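Old Yellow Enzyme (Pichia, PDB 6AGZ) probably uses its bound flavin mononucleotide to reduce the carbon-carbon double bond of enone compounds, as an NADH:flavin oxidoreductase family enzyme built on a TIM barrel. Local coordinates at residues L29-T34 with S51-R56; I65-F70 with E91-I96; K95-V100 with S105-Q110. All coordinates share one frame; numbering follows the deposited sequence.

Contact 1 of 3, residues L29-T34 with S51-R56; sequences LVFPPT and SYYSQR. With FMN (flavin mononucleotide), chain C.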
loop_
_atom_site.group_PDB
_atom_site.type_symbol
_atom_site.label_atom_id
_atom_site.label_comp_id
_atom_site.label_asym_id
_atom_site.label_seq_id
_atom_site.Cartn_x
_atom_site.Cartn_y
_atom_site.Cartn_z
ATOM N N LEU A 29 8.642 0.991 -25.720
ATOM C CA LEU A 29 7.250 1.118 -26.127
ATOM C C LEU A 29 6.663 -0.274 -26.312
ATOM O O LEU A 29 7.244 -1.111 -27.012
ATOM C CB LEU A 29 7.141 1.924 -27.423
ATOM C CG LEU A 29 5.775 1.975 -28.109
ATOM C CD1 LEU A 29 4.783 2.787 -27.291
ATOM C CD2 LEU A 29 5.906 2.538 -29.517
ATOM N N VAL A 30 5.516 -0.521 -25.686
ATOM C CA VAL A 30 4.909 -1.845 -25.649
ATOM C C VAL A 30 3.510 -1.770 -26.241
ATOM O O VAL A 30 2.769 -0.814 -25.991
ATOM C CB VAL A 30 4.861 -2.405 -24.212
ATOM C CG1 VAL A 30 4.223 -3.788 -24.191
ATOM C CG2 VAL A 30 6.255 -2.446 -23.610
ATOM N N PHE A 31 3.163 -2.779 -27.039
ATOM C CA PHE A 31 1.792 -3.008 -27.473
ATOM C C PHE A 31 1.123 -3.901 -26.435
ATOM O O PHE A 31 1.354 -5.117 -26.423
ATOM C CB PHE A 31 1.755 -3.655 -28.859
ATOM C CG PHE A 31 0.370 -3.797 -29.435
ATOM C CD1 PHE A 31 -0.686 -3.040 -28.952
ATOM C CD2 PHE A 31 0.127 -4.694 -30.464
ATOM C CE1 PHE A 31 -1.955 -3.174 -29.484
ATOM C CE2 PHE A 31 -1.139 -4.832 -31.000
ATOM C CZ PHE A 31 -2.181 -4.071 -30.509
ATOM N N PRO A 32 0.307 -3.341 -25.548
ATOM C CA PRO A 32 -0.310 -4.144 -24.489
ATOM C C PRO A 32 -1.295 -5.137 -25.077
ATOM O O PRO A 32 -1.683 -5.014 -26.248
ATOM C CB PRO A 32 -1.023 -3.094 -23.617
ATOM C CG PRO A 32 -0.471 -1.763 -24.054
ATOM C CD PRO A 32 -0.123 -1.936 -25.493
ATOM N N PRO A 33 -1.710 -6.142 -24.307
ATOM C CA PRO A 33 -2.713 -7.087 -24.815
ATOM C C PRO A 33 -3.994 -6.362 -25.198
ATOM O O PRO A 33 -4.545 -5.588 -24.414
ATOM C CB PRO A 33 -2.929 -8.044 -23.637
ATOM C CG PRO A 33 -2.444 -7.296 -22.434
ATOM C CD PRO A 33 -1.307 -6.461 -22.927
ATOM N N THR A 34 -4.457 -6.605 -26.423
ATOM C CA THR A 34 -5.629 -5.918 -26.957
ATOM C C THR A 34 -6.511 -6.938 -27.665
ATOM O O THR A 34 -6.164 -7.419 -28.749
ATOM C CB THR A 34 -5.225 -4.790 -27.906
ATOM O OG1 THR A 34 -4.274 -3.938 -27.255
ATOM C CG2 THR A 34 -6.443 -3.968 -28.298
ATOM N N SER A 51 -0.621 -10.740 -40.359
ATOM C CA SER A 51 -0.249 -9.440 -40.908
ATOM C C SER A 51 -0.380 -8.345 -39.855
ATOM O O SER A 51 0.436 -7.414 -39.804
ATOM C CB SER A 51 -1.114 -9.122 -42.128
ATOM O OG SER A 51 -0.881 -7.803 -42.588
ATOM N N TYR A 52 -1.392 -8.461 -38.994
ATOM C CA TYR A 52 -1.656 -7.460 -37.966
ATOM C C TYR A 52 -0.468 -7.305 -37.024
ATOM O O TYR A 52 -0.002 -6.187 -36.772
ATOM C CB TYR A 52 -2.924 -7.859 -37.207
ATOM C CG TYR A 52 -3.276 -7.032 -35.991
ATOM C CD1 TYR A 52 -3.964 -5.832 -36.116
ATOM C CD2 TYR A 52 -2.965 -7.479 -34.714
ATOM C CE1 TYR A 52 -4.307 -5.086 -35.003
ATOM C CE2 TYR A 52 -3.303 -6.741 -33.596
ATOM C CZ TYR A 52 -3.974 -5.546 -33.746
ATOM O OH TYR A 52 -4.314 -4.809 -32.635
ATOM N N TYR A 53 0.043 -8.419 -36.498
ATOM C CA TYR A 53 1.218 -8.353 -35.637
ATOM C C TYR A 53 2.498 -8.121 -36.433
ATOM O O TYR A 53 3.461 -7.561 -35.897
ATOM C CB TYR A 53 1.341 -9.633 -34.810
ATOM C CG TYR A 53 0.287 -9.767 -33.734
ATOM C CD1 TYR A 53 0.401 -9.077 -32.535
ATOM C CD2 TYR A 53 -0.821 -10.584 -33.917
ATOM C CE1 TYR A 53 -0.561 -9.195 -31.548
ATOM C CE2 TYR A 53 -1.787 -10.709 -32.937
ATOM C CZ TYR A 53 -1.651 -10.014 -31.755
ATOM O OH TYR A 53 -2.611 -10.136 -30.776
ATOM N N SER A 54 2.525 -8.542 -37.699
ATOM C CA SER A 54 3.717 -8.357 -38.523
ATOM C C SER A 54 3.999 -6.880 -38.757
ATOM O O SER A 54 5.144 -6.428 -38.636
ATOM C CB SER A 54 3.550 -9.092 -39.854
ATOM O OG SER A 54 4.644 -8.836 -40.719
ATOM N N GLN A 55 2.963 -6.108 -39.101
ATOM C CA GLN A 55 3.155 -4.681 -39.340
ATOM C C GLN A 55 3.629 -3.959 -38.086
ATOM O O GLN A 55 4.381 -2.983 -38.178
ATOM C CB GLN A 55 1.860 -4.054 -39.852
ATOM C CG GLN A 55 1.366 -4.629 -41.167
ATOM C CD GLN A 55 0.051 -4.020 -41.606
ATOM O OE1 GLN A 55 -0.180 -2.824 -41.430
ATOM N NE2 GLN A 55 -0.823 -4.843 -42.173
ATOM N N ARG A 56 3.210 -4.424 -36.912
ATOM C CA ARG A 56 3.595 -3.804 -35.654
ATOM C C ARG A 56 4.924 -4.320 -35.125
ATOM O O ARG A 56 5.502 -3.698 -34.226
ATOM C CB ARG A 56 2.487 -4.011 -34.620
ATOM C CG ARG A 56 1.268 -3.171 -34.943
ATOM C CD ARG A 56 -0.023 -3.712 -34.365
ATOM N NE ARG A 56 -1.132 -2.828 -34.712
ATOM C CZ ARG A 56 -1.734 -2.816 -35.897
ATOM N NH1 ARG A 56 -1.337 -3.646 -36.853
ATOM N NH2 ARG A 56 -2.730 -1.974 -36.132
HETATM N N1 FMN C . -6.049 -5.517 -21.464
HETATM C C2 FMN C . -5.709 -6.810 -21.111
HETATM O O2 FMN C . -5.019 -7.013 -20.113
HETATM N N3 FMN C . -6.142 -7.875 -21.873
HETATM C C4 FMN C . -6.916 -7.650 -22.991
HETATM O O4 FMN C . -7.306 -8.595 -23.676
HETATM C C4A FMN C . -7.258 -6.352 -23.347
HETATM N N5 FMN C . -8.031 -6.132 -24.464
HETATM C C5A FMN C . -8.372 -4.847 -24.825
HETATM C C6 FMN C . -9.152 -4.633 -25.954
HETATM C C7 FMN C . -9.502 -3.341 -26.325
HETATM C C7M FMN C . -10.342 -3.113 -27.545
HETATM C C8 FMN C . -9.072 -2.261 -25.567
HETATM C C8M FMN C . -9.448 -0.865 -25.966
HETATM C C9 FMN C . -8.294 -2.476 -24.437
HETATM C C9A FMN C . -7.939 -3.769 -24.062
HETATM N N10 FMN C . -7.164 -3.988 -22.937
HETATM C C10 FMN C . -6.824 -5.280 -22.580
HETATM C "C1'" FMN C . -6.682 -2.827 -22.114
HETATM C "C2'" FMN C . -5.396 -2.304 -22.760
HETATM O "O2'" FMN C . -4.416 -3.318 -22.728
HETATM C "C3'" FMN C . -4.857 -1.038 -22.096
HETATM O "O3'" FMN C . -4.491 -1.310 -20.763
HETATM C "C4'" FMN C . -5.888 0.086 -22.139
HETATM O "O4'" FMN C . -6.426 0.185 -23.438
HETATM C "C5'" FMN C . -5.277 1.429 -21.762
HETATM O "O5'" FMN C . -4.168 1.693 -22.593
HETATM P P FMN C . -4.258 2.841 -23.719
HETATM O O1P FMN C . -4.724 4.126 -23.075
HETATM O O2P FMN C . -2.899 3.056 -24.341
HETATM O O3P FMN C . -5.237 2.411 -24.783
HETATM O O HOH W 1 -4.374 -6.971 -30.615
#

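Contact 2 of 3, residues I65-F70 with E91-I96; sequences ITEATF and EAWKKI. With FMN (flavin mononucleotide), chain C.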
loop_
_atom_site.group_PDB
_atom_site.type_symbol
_atom_site.label_atom_id
_atom_site.label_comp_id
_atom_site.label_asym_id
_atom_site.label_seq_id
_atom_site.Cartn_x
_atom_site.Cartn_y
_atom_site.Cartn_z
ATOM N N ILE A 65 2.587 -7.633 -27.019
ATOM C CA ILE A 65 1.861 -8.564 -26.165
ATOM C C ILE A 65 0.578 -8.951 -26.880
ATOM O O ILE A 65 -0.180 -8.080 -27.322
ATOM C CB ILE A 65 1.564 -7.971 -24.776
ATOM C CG1 ILE A 65 2.845 -7.423 -24.147
ATOM C CG2 ILE A 65 0.964 -9.035 -23.873
ATOM C CD1 ILE A 65 2.646 -6.845 -22.765
ATOM N N THR A 66 0.341 -10.254 -27.000
ATOM C CA THR A 66 -0.815 -10.734 -27.735
ATOM C C THR A 66 -2.106 -10.373 -27.013
ATOM O O THR A 66 -2.132 -10.123 -25.805
ATOM C CB THR A 66 -0.762 -12.250 -27.916
ATOM O OG1 THR A 66 -1.041 -12.891 -26.665
ATOM C CG2 THR A 66 0.602 -12.678 -28.402
ATOM N N GLU A 67 -3.187 -10.349 -27.787
ATOM C CA GLU A 67 -4.528 -10.363 -27.226
ATOM C C GLU A 67 -4.647 -11.471 -26.188
ATOM O O GLU A 67 -4.011 -12.524 -26.299
ATOM C CB GLU A 67 -5.542 -10.581 -28.345
ATOM C CG GLU A 67 -5.202 -11.801 -29.189
ATOM C CD GLU A 67 -5.733 -11.717 -30.601
ATOM O OE1 GLU A 67 -6.890 -12.128 -30.826
ATOM O OE2 GLU A 67 -4.991 -11.238 -31.485
ATOM N N ALA A 68 -5.455 -11.221 -25.162
ATOM C CA ALA A 68 -5.655 -12.207 -24.110
ATOM C C ALA A 68 -6.138 -13.527 -24.701
ATOM O O ALA A 68 -7.146 -13.573 -25.411
ATOM C CB ALA A 68 -6.652 -11.678 -23.085
ATOM N N THR A 69 -5.409 -14.600 -24.404
ATOM C CA THR A 69 -5.576 -15.883 -25.072
ATOM C C THR A 69 -6.003 -16.940 -24.065
ATOM O O THR A 69 -5.371 -17.091 -23.013
ATOM C CB THR A 69 -4.273 -16.302 -25.763
ATOM O OG1 THR A 69 -3.966 -15.375 -26.812
ATOM C CG2 THR A 69 -4.393 -17.698 -26.344
ATOM N N PHE A 70 -7.072 -17.666 -24.390
ATOM C CA PHE A 70 -7.550 -18.735 -23.523
ATOM C C PHE A 70 -6.508 -19.842 -23.417
ATOM O O PHE A 70 -5.977 -20.311 -24.428
ATOM C CB PHE A 70 -8.864 -19.306 -24.062
ATOM C CG PHE A 70 -9.947 -18.281 -24.246
ATOM C CD1 PHE A 70 -10.158 -17.293 -23.298
ATOM C CD2 PHE A 70 -10.759 -18.306 -25.370
ATOM C CE1 PHE A 70 -11.155 -16.350 -23.468
ATOM C CE2 PHE A 70 -11.756 -17.366 -25.547
ATOM C CZ PHE A 70 -11.956 -16.387 -24.596
ATOM N N GLU A 91 0.280 -24.266 -33.666
ATOM C CA GLU A 91 0.952 -24.057 -34.945
ATOM C C GLU A 91 0.762 -22.627 -35.433
ATOM O O GLU A 91 1.729 -21.944 -35.799
ATOM C CB GLU A 91 0.429 -25.049 -35.988
ATOM C CG GLU A 91 0.644 -26.512 -35.648
ATOM C CD GLU A 91 -0.170 -27.437 -36.535
ATOM O OE1 GLU A 91 0.006 -27.388 -37.770
ATOM O OE2 GLU A 91 -0.995 -28.206 -35.997
ATOM N N ALA A 92 -0.489 -22.154 -35.442
ATOM C CA ALA A 92 -0.773 -20.802 -35.913
ATOM C C ALA A 92 -0.020 -19.760 -35.091
ATOM O O ALA A 92 0.676 -18.895 -35.645
ATOM C CB ALA A 92 -2.279 -20.540 -35.867
ATOM N N TRP A 93 -0.143 -19.830 -33.762
ATOM C CA TRP A 93 0.573 -18.880 -32.915
ATOM C C TRP A 93 2.077 -18.977 -33.128
ATOM O O TRP A 93 2.782 -17.962 -33.094
ATOM C CB TRP A 93 0.223 -19.106 -31.444
ATOM C CG TRP A 93 -1.046 -18.432 -31.019
ATOM C CD1 TRP A 93 -2.166 -19.033 -30.523
ATOM C CD2 TRP A 93 -1.328 -17.027 -31.061
ATOM N NE1 TRP A 93 -3.126 -18.088 -30.248
ATOM C CE2 TRP A 93 -2.637 -16.850 -30.570
ATOM C CE3 TRP A 93 -0.600 -15.901 -31.463
ATOM C CZ2 TRP A 93 -3.233 -15.594 -30.471
ATOM C CZ3 TRP A 93 -1.195 -14.656 -31.364
ATOM C CH2 TRP A 93 -2.497 -14.512 -30.870
ATOM N N LYS A 94 2.587 -20.190 -33.356
ATOM C CA LYS A 94 4.009 -20.357 -33.637
ATOM C C LYS A 94 4.412 -19.598 -34.894
ATOM O O LYS A 94 5.472 -18.961 -34.932
ATOM C CB LYS A 94 4.348 -21.841 -33.775
ATOM C CG LYS A 94 5.829 -22.126 -33.984
ATOM C CD LYS A 94 6.083 -23.614 -34.177
ATOM C CE LYS A 94 7.565 -23.948 -34.084
ATOM N NZ LYS A 94 8.366 -23.311 -35.164
ATOM N N LYS A 95 3.576 -19.648 -35.934
ATOM C CA LYS A 95 3.886 -18.907 -37.153
ATOM C C LYS A 95 3.848 -17.403 -36.910
ATOM O O LYS A 95 4.700 -16.662 -37.423
ATOM C CB LYS A 95 2.922 -19.311 -38.267
ATOM C CG LYS A 95 3.090 -20.759 -38.702
ATOM C CD LYS A 95 2.023 -21.188 -39.690
ATOM C CE LYS A 95 2.314 -22.581 -40.224
ATOM N NZ LYS A 95 1.429 -22.937 -41.365
ATOM N N ILE A 96 2.878 -16.931 -36.118
ATOM C CA ILE A 96 2.843 -15.509 -35.777
ATOM C C ILE A 96 4.121 -15.100 -35.051
ATOM O O ILE A 96 4.718 -14.057 -35.351
ATOM C CB ILE A 96 1.588 -15.181 -34.945
ATOM C CG1 ILE A 96 0.325 -15.346 -35.791
ATOM C CG2 ILE A 96 1.672 -13.766 -34.387
ATOM C CD1 ILE A 96 -0.943 -14.917 -35.084
HETATM N N1 FMN C . -6.049 -5.517 -21.464
HETATM C C2 FMN C . -5.709 -6.810 -21.111
HETATM O O2 FMN C . -5.019 -7.013 -20.113
HETATM N N3 FMN C . -6.142 -7.875 -21.873
HETATM C C4 FMN C . -6.916 -7.650 -22.991
HETATM O O4 FMN C . -7.306 -8.595 -23.676
HETATM C C4A FMN C . -7.258 -6.352 -23.347
HETATM N N5 FMN C . -8.031 -6.132 -24.464
HETATM C C5A FMN C . -8.372 -4.847 -24.825
HETATM C C6 FMN C . -9.152 -4.633 -25.954
HETATM C C7 FMN C . -9.502 -3.341 -26.325
HETATM C C7M FMN C . -10.342 -3.113 -27.545
HETATM C C8 FMN C . -9.072 -2.261 -25.567
HETATM C C8M FMN C . -9.448 -0.865 -25.966
HETATM C C9 FMN C . -8.294 -2.476 -24.437
HETATM C C9A FMN C . -7.939 -3.769 -24.062
HETATM N N10 FMN C . -7.164 -3.988 -22.937
HETATM C C10 FMN C . -6.824 -5.280 -22.580
HETATM C "C1'" FMN C . -6.682 -2.827 -22.114
HETATM C "C2'" FMN C . -5.396 -2.304 -22.760
HETATM O "O2'" FMN C . -4.416 -3.318 -22.728
HETATM C "C3'" FMN C . -4.857 -1.038 -22.096
HETATM O "O3'" FMN C . -4.491 -1.310 -20.763
HETATM C "C4'" FMN C . -5.888 0.086 -22.139
HETATM O "O4'" FMN C . -6.426 0.185 -23.438
HETATM C "C5'" FMN C . -5.277 1.429 -21.762
HETATM O "O5'" FMN C . -4.168 1.693 -22.593
HETATM P P FMN C . -4.258 2.841 -23.719
HETATM O O1P FMN C . -4.724 4.126 -23.075
HETATM O O2P FMN C . -2.899 3.056 -24.341
HETATM O O3P FMN C . -5.237 2.411 -24.783
#

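Contact 3 of 3, residues K95-V100 with S105-Q110; sequences KIVEEV and SHISMQ. With FMN (flavin mononucleotide), chain C.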
loop_
_atom_site.group_PDB
_atom_site.type_symbol
_atom_site.label_atom_id
_atom_site.label_comp_id
_atom_site.label_asym_id
_atom_site.label_seq_id
_atom_site.Cartn_x
_atom_site.Cartn_y
_atom_site.Cartn_z
ATOM N N LYS A 95 3.576 -19.648 -35.934
ATOM C CA LYS A 95 3.886 -18.907 -37.153
ATOM C C LYS A 95 3.848 -17.403 -36.910
ATOM O O LYS A 95 4.700 -16.662 -37.423
ATOM C CB LYS A 95 2.922 -19.311 -38.267
ATOM C CG LYS A 95 3.090 -20.759 -38.702
ATOM C CD LYS A 95 2.023 -21.188 -39.690
ATOM C CE LYS A 95 2.314 -22.581 -40.224
ATOM N NZ LYS A 95 1.429 -22.937 -41.365
ATOM N N ILE A 96 2.878 -16.931 -36.118
ATOM C CA ILE A 96 2.843 -15.509 -35.777
ATOM C C ILE A 96 4.121 -15.100 -35.051
ATOM O O ILE A 96 4.718 -14.057 -35.351
ATOM C CB ILE A 96 1.588 -15.181 -34.945
ATOM C CG1 ILE A 96 0.325 -15.346 -35.791
ATOM C CG2 ILE A 96 1.672 -13.766 -34.387
ATOM C CD1 ILE A 96 -0.943 -14.917 -35.084
ATOM N N VAL A 97 4.569 -15.921 -34.097
ATOM C CA VAL A 97 5.789 -15.617 -33.354
ATOM C C VAL A 97 6.990 -15.580 -34.287
ATOM O O VAL A 97 7.838 -14.682 -34.198
ATOM C CB VAL A 97 5.995 -16.640 -32.222
ATOM C CG1 VAL A 97 7.325 -16.406 -31.529
ATOM C CG2 VAL A 97 4.865 -16.557 -31.227
ATOM N N GLU A 98 7.086 -16.556 -35.193
ATOM C CA GLU A 98 8.217 -16.601 -36.113
ATOM C C GLU A 98 8.255 -15.368 -37.004
ATOM O O GLU A 98 9.334 -14.838 -37.298
ATOM C CB GLU A 98 8.160 -17.875 -36.954
ATOM C CG GLU A 98 8.427 -19.143 -36.160
ATOM C CD GLU A 98 8.236 -20.399 -36.984
ATOM O OE1 GLU A 98 7.726 -20.295 -38.119
ATOM O OE2 GLU A 98 8.594 -21.490 -36.496
ATOM N N GLU A 99 7.086 -14.886 -37.437
ATOM C CA GLU A 99 7.070 -13.667 -38.239
ATOM C C GLU A 99 7.453 -12.448 -37.407
ATOM O O GLU A 99 8.202 -11.583 -37.877
ATOM C CB GLU A 99 5.698 -13.470 -38.881
ATOM C CG GLU A 99 5.508 -12.112 -39.548
ATOM C CD GLU A 99 6.326 -11.941 -40.817
ATOM O OE1 GLU A 99 6.982 -12.910 -41.254
ATOM O OE2 GLU A 99 6.311 -10.827 -41.383
ATOM N N VAL A 100 6.953 -12.360 -36.171
ATOM C CA VAL A 100 7.297 -11.232 -35.307
ATOM C C VAL A 100 8.802 -11.181 -35.065
ATOM O O VAL A 100 9.415 -10.107 -35.092
ATOM C CB VAL A 100 6.510 -11.310 -33.984
ATOM C CG1 VAL A 100 7.100 -10.362 -32.951
ATOM C CG2 VAL A 100 5.042 -10.987 -34.223
ATOM N N SER A 105 11.329 -7.907 -33.777
ATOM C CA SER A 105 10.670 -7.562 -32.527
ATOM C C SER A 105 10.544 -8.800 -31.647
ATOM O O SER A 105 11.004 -9.894 -31.989
ATOM C CB SER A 105 9.302 -6.931 -32.792
ATOM O OG SER A 105 9.437 -5.696 -33.474
ATOM N N HIS A 106 9.905 -8.615 -30.495
ATOM C CA HIS A 106 9.714 -9.670 -29.515
ATOM C C HIS A 106 8.264 -9.645 -29.051
ATOM O O HIS A 106 7.587 -8.617 -29.132
ATOM C CB HIS A 106 10.672 -9.498 -28.331
ATOM C CG HIS A 106 12.057 -9.098 -28.737
ATOM N ND1 HIS A 106 13.085 -10.004 -28.874
ATOM C CD2 HIS A 106 12.579 -7.888 -29.049
ATOM C CE1 HIS A 106 14.183 -9.370 -29.245
ATOM N NE2 HIS A 106 13.903 -8.084 -29.359
ATOM N N ILE A 107 7.784 -10.786 -28.566
ATOM C CA ILE A 107 6.360 -10.948 -28.298
ATOM C C ILE A 107 6.151 -11.787 -27.042
ATOM O O ILE A 107 6.857 -12.774 -26.806
ATOM C CB ILE A 107 5.632 -11.563 -29.513
ATOM C CG1 ILE A 107 4.119 -11.574 -29.290
ATOM C CG2 ILE A 107 6.161 -12.960 -29.824
ATOM C CD1 ILE A 107 3.329 -11.843 -30.551
ATOM N N SER A 108 5.183 -11.369 -26.229
ATOM C CA SER A 108 4.710 -12.114 -25.074
ATOM C C SER A 108 3.235 -12.437 -25.270
ATOM O O SER A 108 2.490 -11.653 -25.863
ATOM C CB SER A 108 4.901 -11.312 -23.778
ATOM O OG SER A 108 4.186 -11.891 -22.700
ATOM N N MET A 109 2.814 -13.599 -24.784
ATOM C CA MET A 109 1.416 -14.006 -24.856
ATOM C C MET A 109 0.769 -13.852 -23.486
ATOM O O MET A 109 1.269 -14.396 -22.495
ATOM C CB MET A 109 1.271 -15.447 -25.345
ATOM C CG MET A 109 -0.118 -16.019 -25.071
ATOM S SD MET A 109 -0.475 -17.595 -25.869
ATOM C CE MET A 109 -0.848 -17.063 -27.536
ATOM N N GLN A 110 -0.338 -13.117 -23.434
ATOM C CA GLN A 110 -1.132 -13.012 -22.219
ATOM C C GLN A 110 -2.142 -14.152 -22.183
ATOM O O GLN A 110 -2.834 -14.407 -23.173
ATOM C CB GLN A 110 -1.849 -11.664 -22.143
ATOM C CG GLN A 110 -2.504 -11.407 -20.794
ATOM C CD GLN A 110 -3.472 -10.241 -20.821
ATOM O OE1 GLN A 110 -4.328 -10.153 -21.698
ATOM N NE2 GLN A 110 -3.341 -9.338 -19.855
HETATM N N1 FMN C . -6.049 -5.517 -21.464
HETATM C C2 FMN C . -5.709 -6.810 -21.111
HETATM O O2 FMN C . -5.019 -7.013 -20.113
HETATM N N3 FMN C . -6.142 -7.875 -21.873
HETATM C C4 FMN C . -6.916 -7.650 -22.991
HETATM O O4 FMN C . -7.306 -8.595 -23.676
HETATM C C4A FMN C . -7.258 -6.352 -23.347
HETATM N N5 FMN C . -8.031 -6.132 -24.464
HETATM C C5A FMN C . -8.372 -4.847 -24.825
HETATM C C6 FMN C . -9.152 -4.633 -25.954
HETATM C C7 FMN C . -9.502 -3.341 -26.325
HETATM C C7M FMN C . -10.342 -3.113 -27.545
HETATM C C8 FMN C . -9.072 -2.261 -25.567
HETATM C C8M FMN C . -9.448 -0.865 -25.966
HETATM C C9 FMN C . -8.294 -2.476 -24.437
HETATM C C9A FMN C . -7.939 -3.769 -24.062
HETATM N N10 FMN C . -7.164 -3.988 -22.937
HETATM C C10 FMN C . -6.824 -5.280 -22.580
HETATM C "C1'" FMN C . -6.682 -2.827 -22.114
HETATM C "C2'" FMN C . -5.396 -2.304 -22.760
HETATM O "O2'" FMN C . -4.416 -3.318 -22.728
HETATM C "C3'" FMN C . -4.857 -1.038 -22.096
HETATM O "O3'" FMN C . -4.491 -1.310 -20.763
HETATM C "C4'" FMN C . -5.888 0.086 -22.139
HETATM O "O4'" FMN C . -6.426 0.185 -23.438
HETATM C "C5'" FMN C . -5.277 1.429 -21.762
HETATM O "O5'" FMN C . -4.168 1.693 -22.593
HETATM P P FMN C . -4.258 2.841 -23.719
HETATM O O1P FMN C . -4.724 4.126 -23.075
HETATM O O2P FMN C . -2.899 3.056 -24.341
HETATM O O3P FMN C . -5.237 2.411 -24.783
#

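Contact 1 of 3, residues L29-T34 with S51-R56
Phe31 of the first barrel strand meets Tyr52, Tyr53 and Arg56 of helix 47-57, the first strand-helix pairing of this TIM barrel; the axes of 29-31 and 51-56 run almost exactly antiparallel, 11.7 Å apart. The tight part is the far end of the phenyl ring. Tyr52 OH comes to its edge, near the ring plane, 3.1 Å from Phe31 CZ, and the two side chains cross at about a right angle. With CG anti to the backbone N (chi1 -174°), Phe31 sends its ring out to the helix, where CE2 also touches Arg56 CD at 3.7 Å. The guanidinium of Arg56 turns back on its own helix: NH1 donates to Tyr52 O, and one face lies against Tyr52 CE1, while NE bonds to Phe346 O. Tyr53 gives a looser flank, its CE1 4.4 Å from Phe31 CE2, while its hydroxyl goes to Glu67. Away from Phe31 the helix is partly exposed at Ser51 and Gln55, where Gln55 NE2 donates to Ser51 OG. On the flavin side, Pro33 O accepts a hydrogen bond from FMN O2'. Between Thr34 and the helix, one water donates to Thr34 O at 2.6 Å and is hydrogen-bonded to Tyr52 OH at 3.0 Å.

Contact 2 of 3, residues I65-F70 with E91-I96
The indole of Trp93, on helix 87-102, meets Glu67 OE2 at its edge, near the ring plane, with CH2 4.2 Å from that oxygen and the carboxylate turned 82° against the ring. Thr66 and Thr69 approach the indole obliquely: Thr66 CG2 lies 4.0 Å from Trp93 CZ3, and Thr69 OG1 lies 3.7 Å from Trp93 CZ2. Thr66 and Trp93 point at one another, whereas Thr69 and Trp93 run alongside in opposing senses. No hydrogen bond crosses here; the indole of Trp93 makes all the close contacts from the helix side. Both threonine hydroxyls turn to Glu67 O, Thr66 OG1 at 3.0 Å and Thr69 OG1 at 2.9 Å, from opposite faces of the carbonyl plane. Thr66 can do this because its OG1 stands between the backbone N and the carbonyl carbon (chi1 73°), leaving CG2 for the indole. Ala68, after Glu67, packs its CB 3.2 Å from FMN O4. The Glu67 carboxylate is held by Tyr53 and Asn39. The contact thus separates its chemistry: buried polar atoms of 65-70 find partners within the segment or beyond the contact, and the indole supplies mainly van der Waals contact.

Contact 3 of 3, residues K95-V100 with S105-Q110
Val97 and Val100 of helix 87-102 pack on Ile107 of strand 106-112, which follows the helix after a short turn. The two short axes lie 8.2 Å apart at 151°, the roughly antiparallel return of a beta-alpha barrel, where a helix gives way to the next strand. Val100 points toward the strand and makes most of the contact on the helix side. Its CG1, anti to the backbone N, reaches 3.9 Å from Ile107 CB and also touches Ser105 CB, while Val100 CG2 lies 4.1 Å from Ile107 CD1, at the far end of the isoleucine. The two side chains cross at about a right angle, and both valine methyls touch the isoleucine. Ile107 is spread to serve both valines. Ile107 CG1 is anti to the backbone N (chi1 -173°) and carries CD1 to Val100 CG2; the other branch, CG2, stands between the backbone N and the carbonyl carbon and faces Val97. There Ile107 CG2 lies 4.0 Å from Val97 CG1 and 4.1 Å from Val97 CG2. The backbone closes the turn beside this apolar group: Ser105 N donates to Val100 O over 3.2 Å. The hydroxyl of Ser105 bonds to Ala57 O. At the other end of 105-110, the extended side chain of Gln110 bonds to FMN with both the oxygen and the nitrogen of its amide. OE1 accepts from FMN N3, and Gln110 NE2 donates to FMN O2 at 2.9 Å in a nearly straight bond (169°). Helix 47-57 lies alongside, touching Val100 through Tyr53 and Ala57, and strand 106-112 runs in the barrel sheet between strands 63-70 and 183-187.

Overall arrangement
From the N terminus, contact 1 sets strand 29-31 against helix 47-57 and closes the first loop of the barrel. The chain then enters strand 63-70, and contact 2 closes the next loop on helix 87-102. Contact 3 begins on that same helix, sharing Lys95 and Ile96 with contact 2, and closes a short turn into strand 106-112. None nests or crosses: contact 1 closes before contact 2 opens, and contact 3 starts where contact 2 ends. Neighbouring strands are joined in the sheet by Phe31 O with Ile65 N and Thr66 N with Ser108 O, while Ser54 OG and Glu99 OE2 link the two helices. All three reach the flavin.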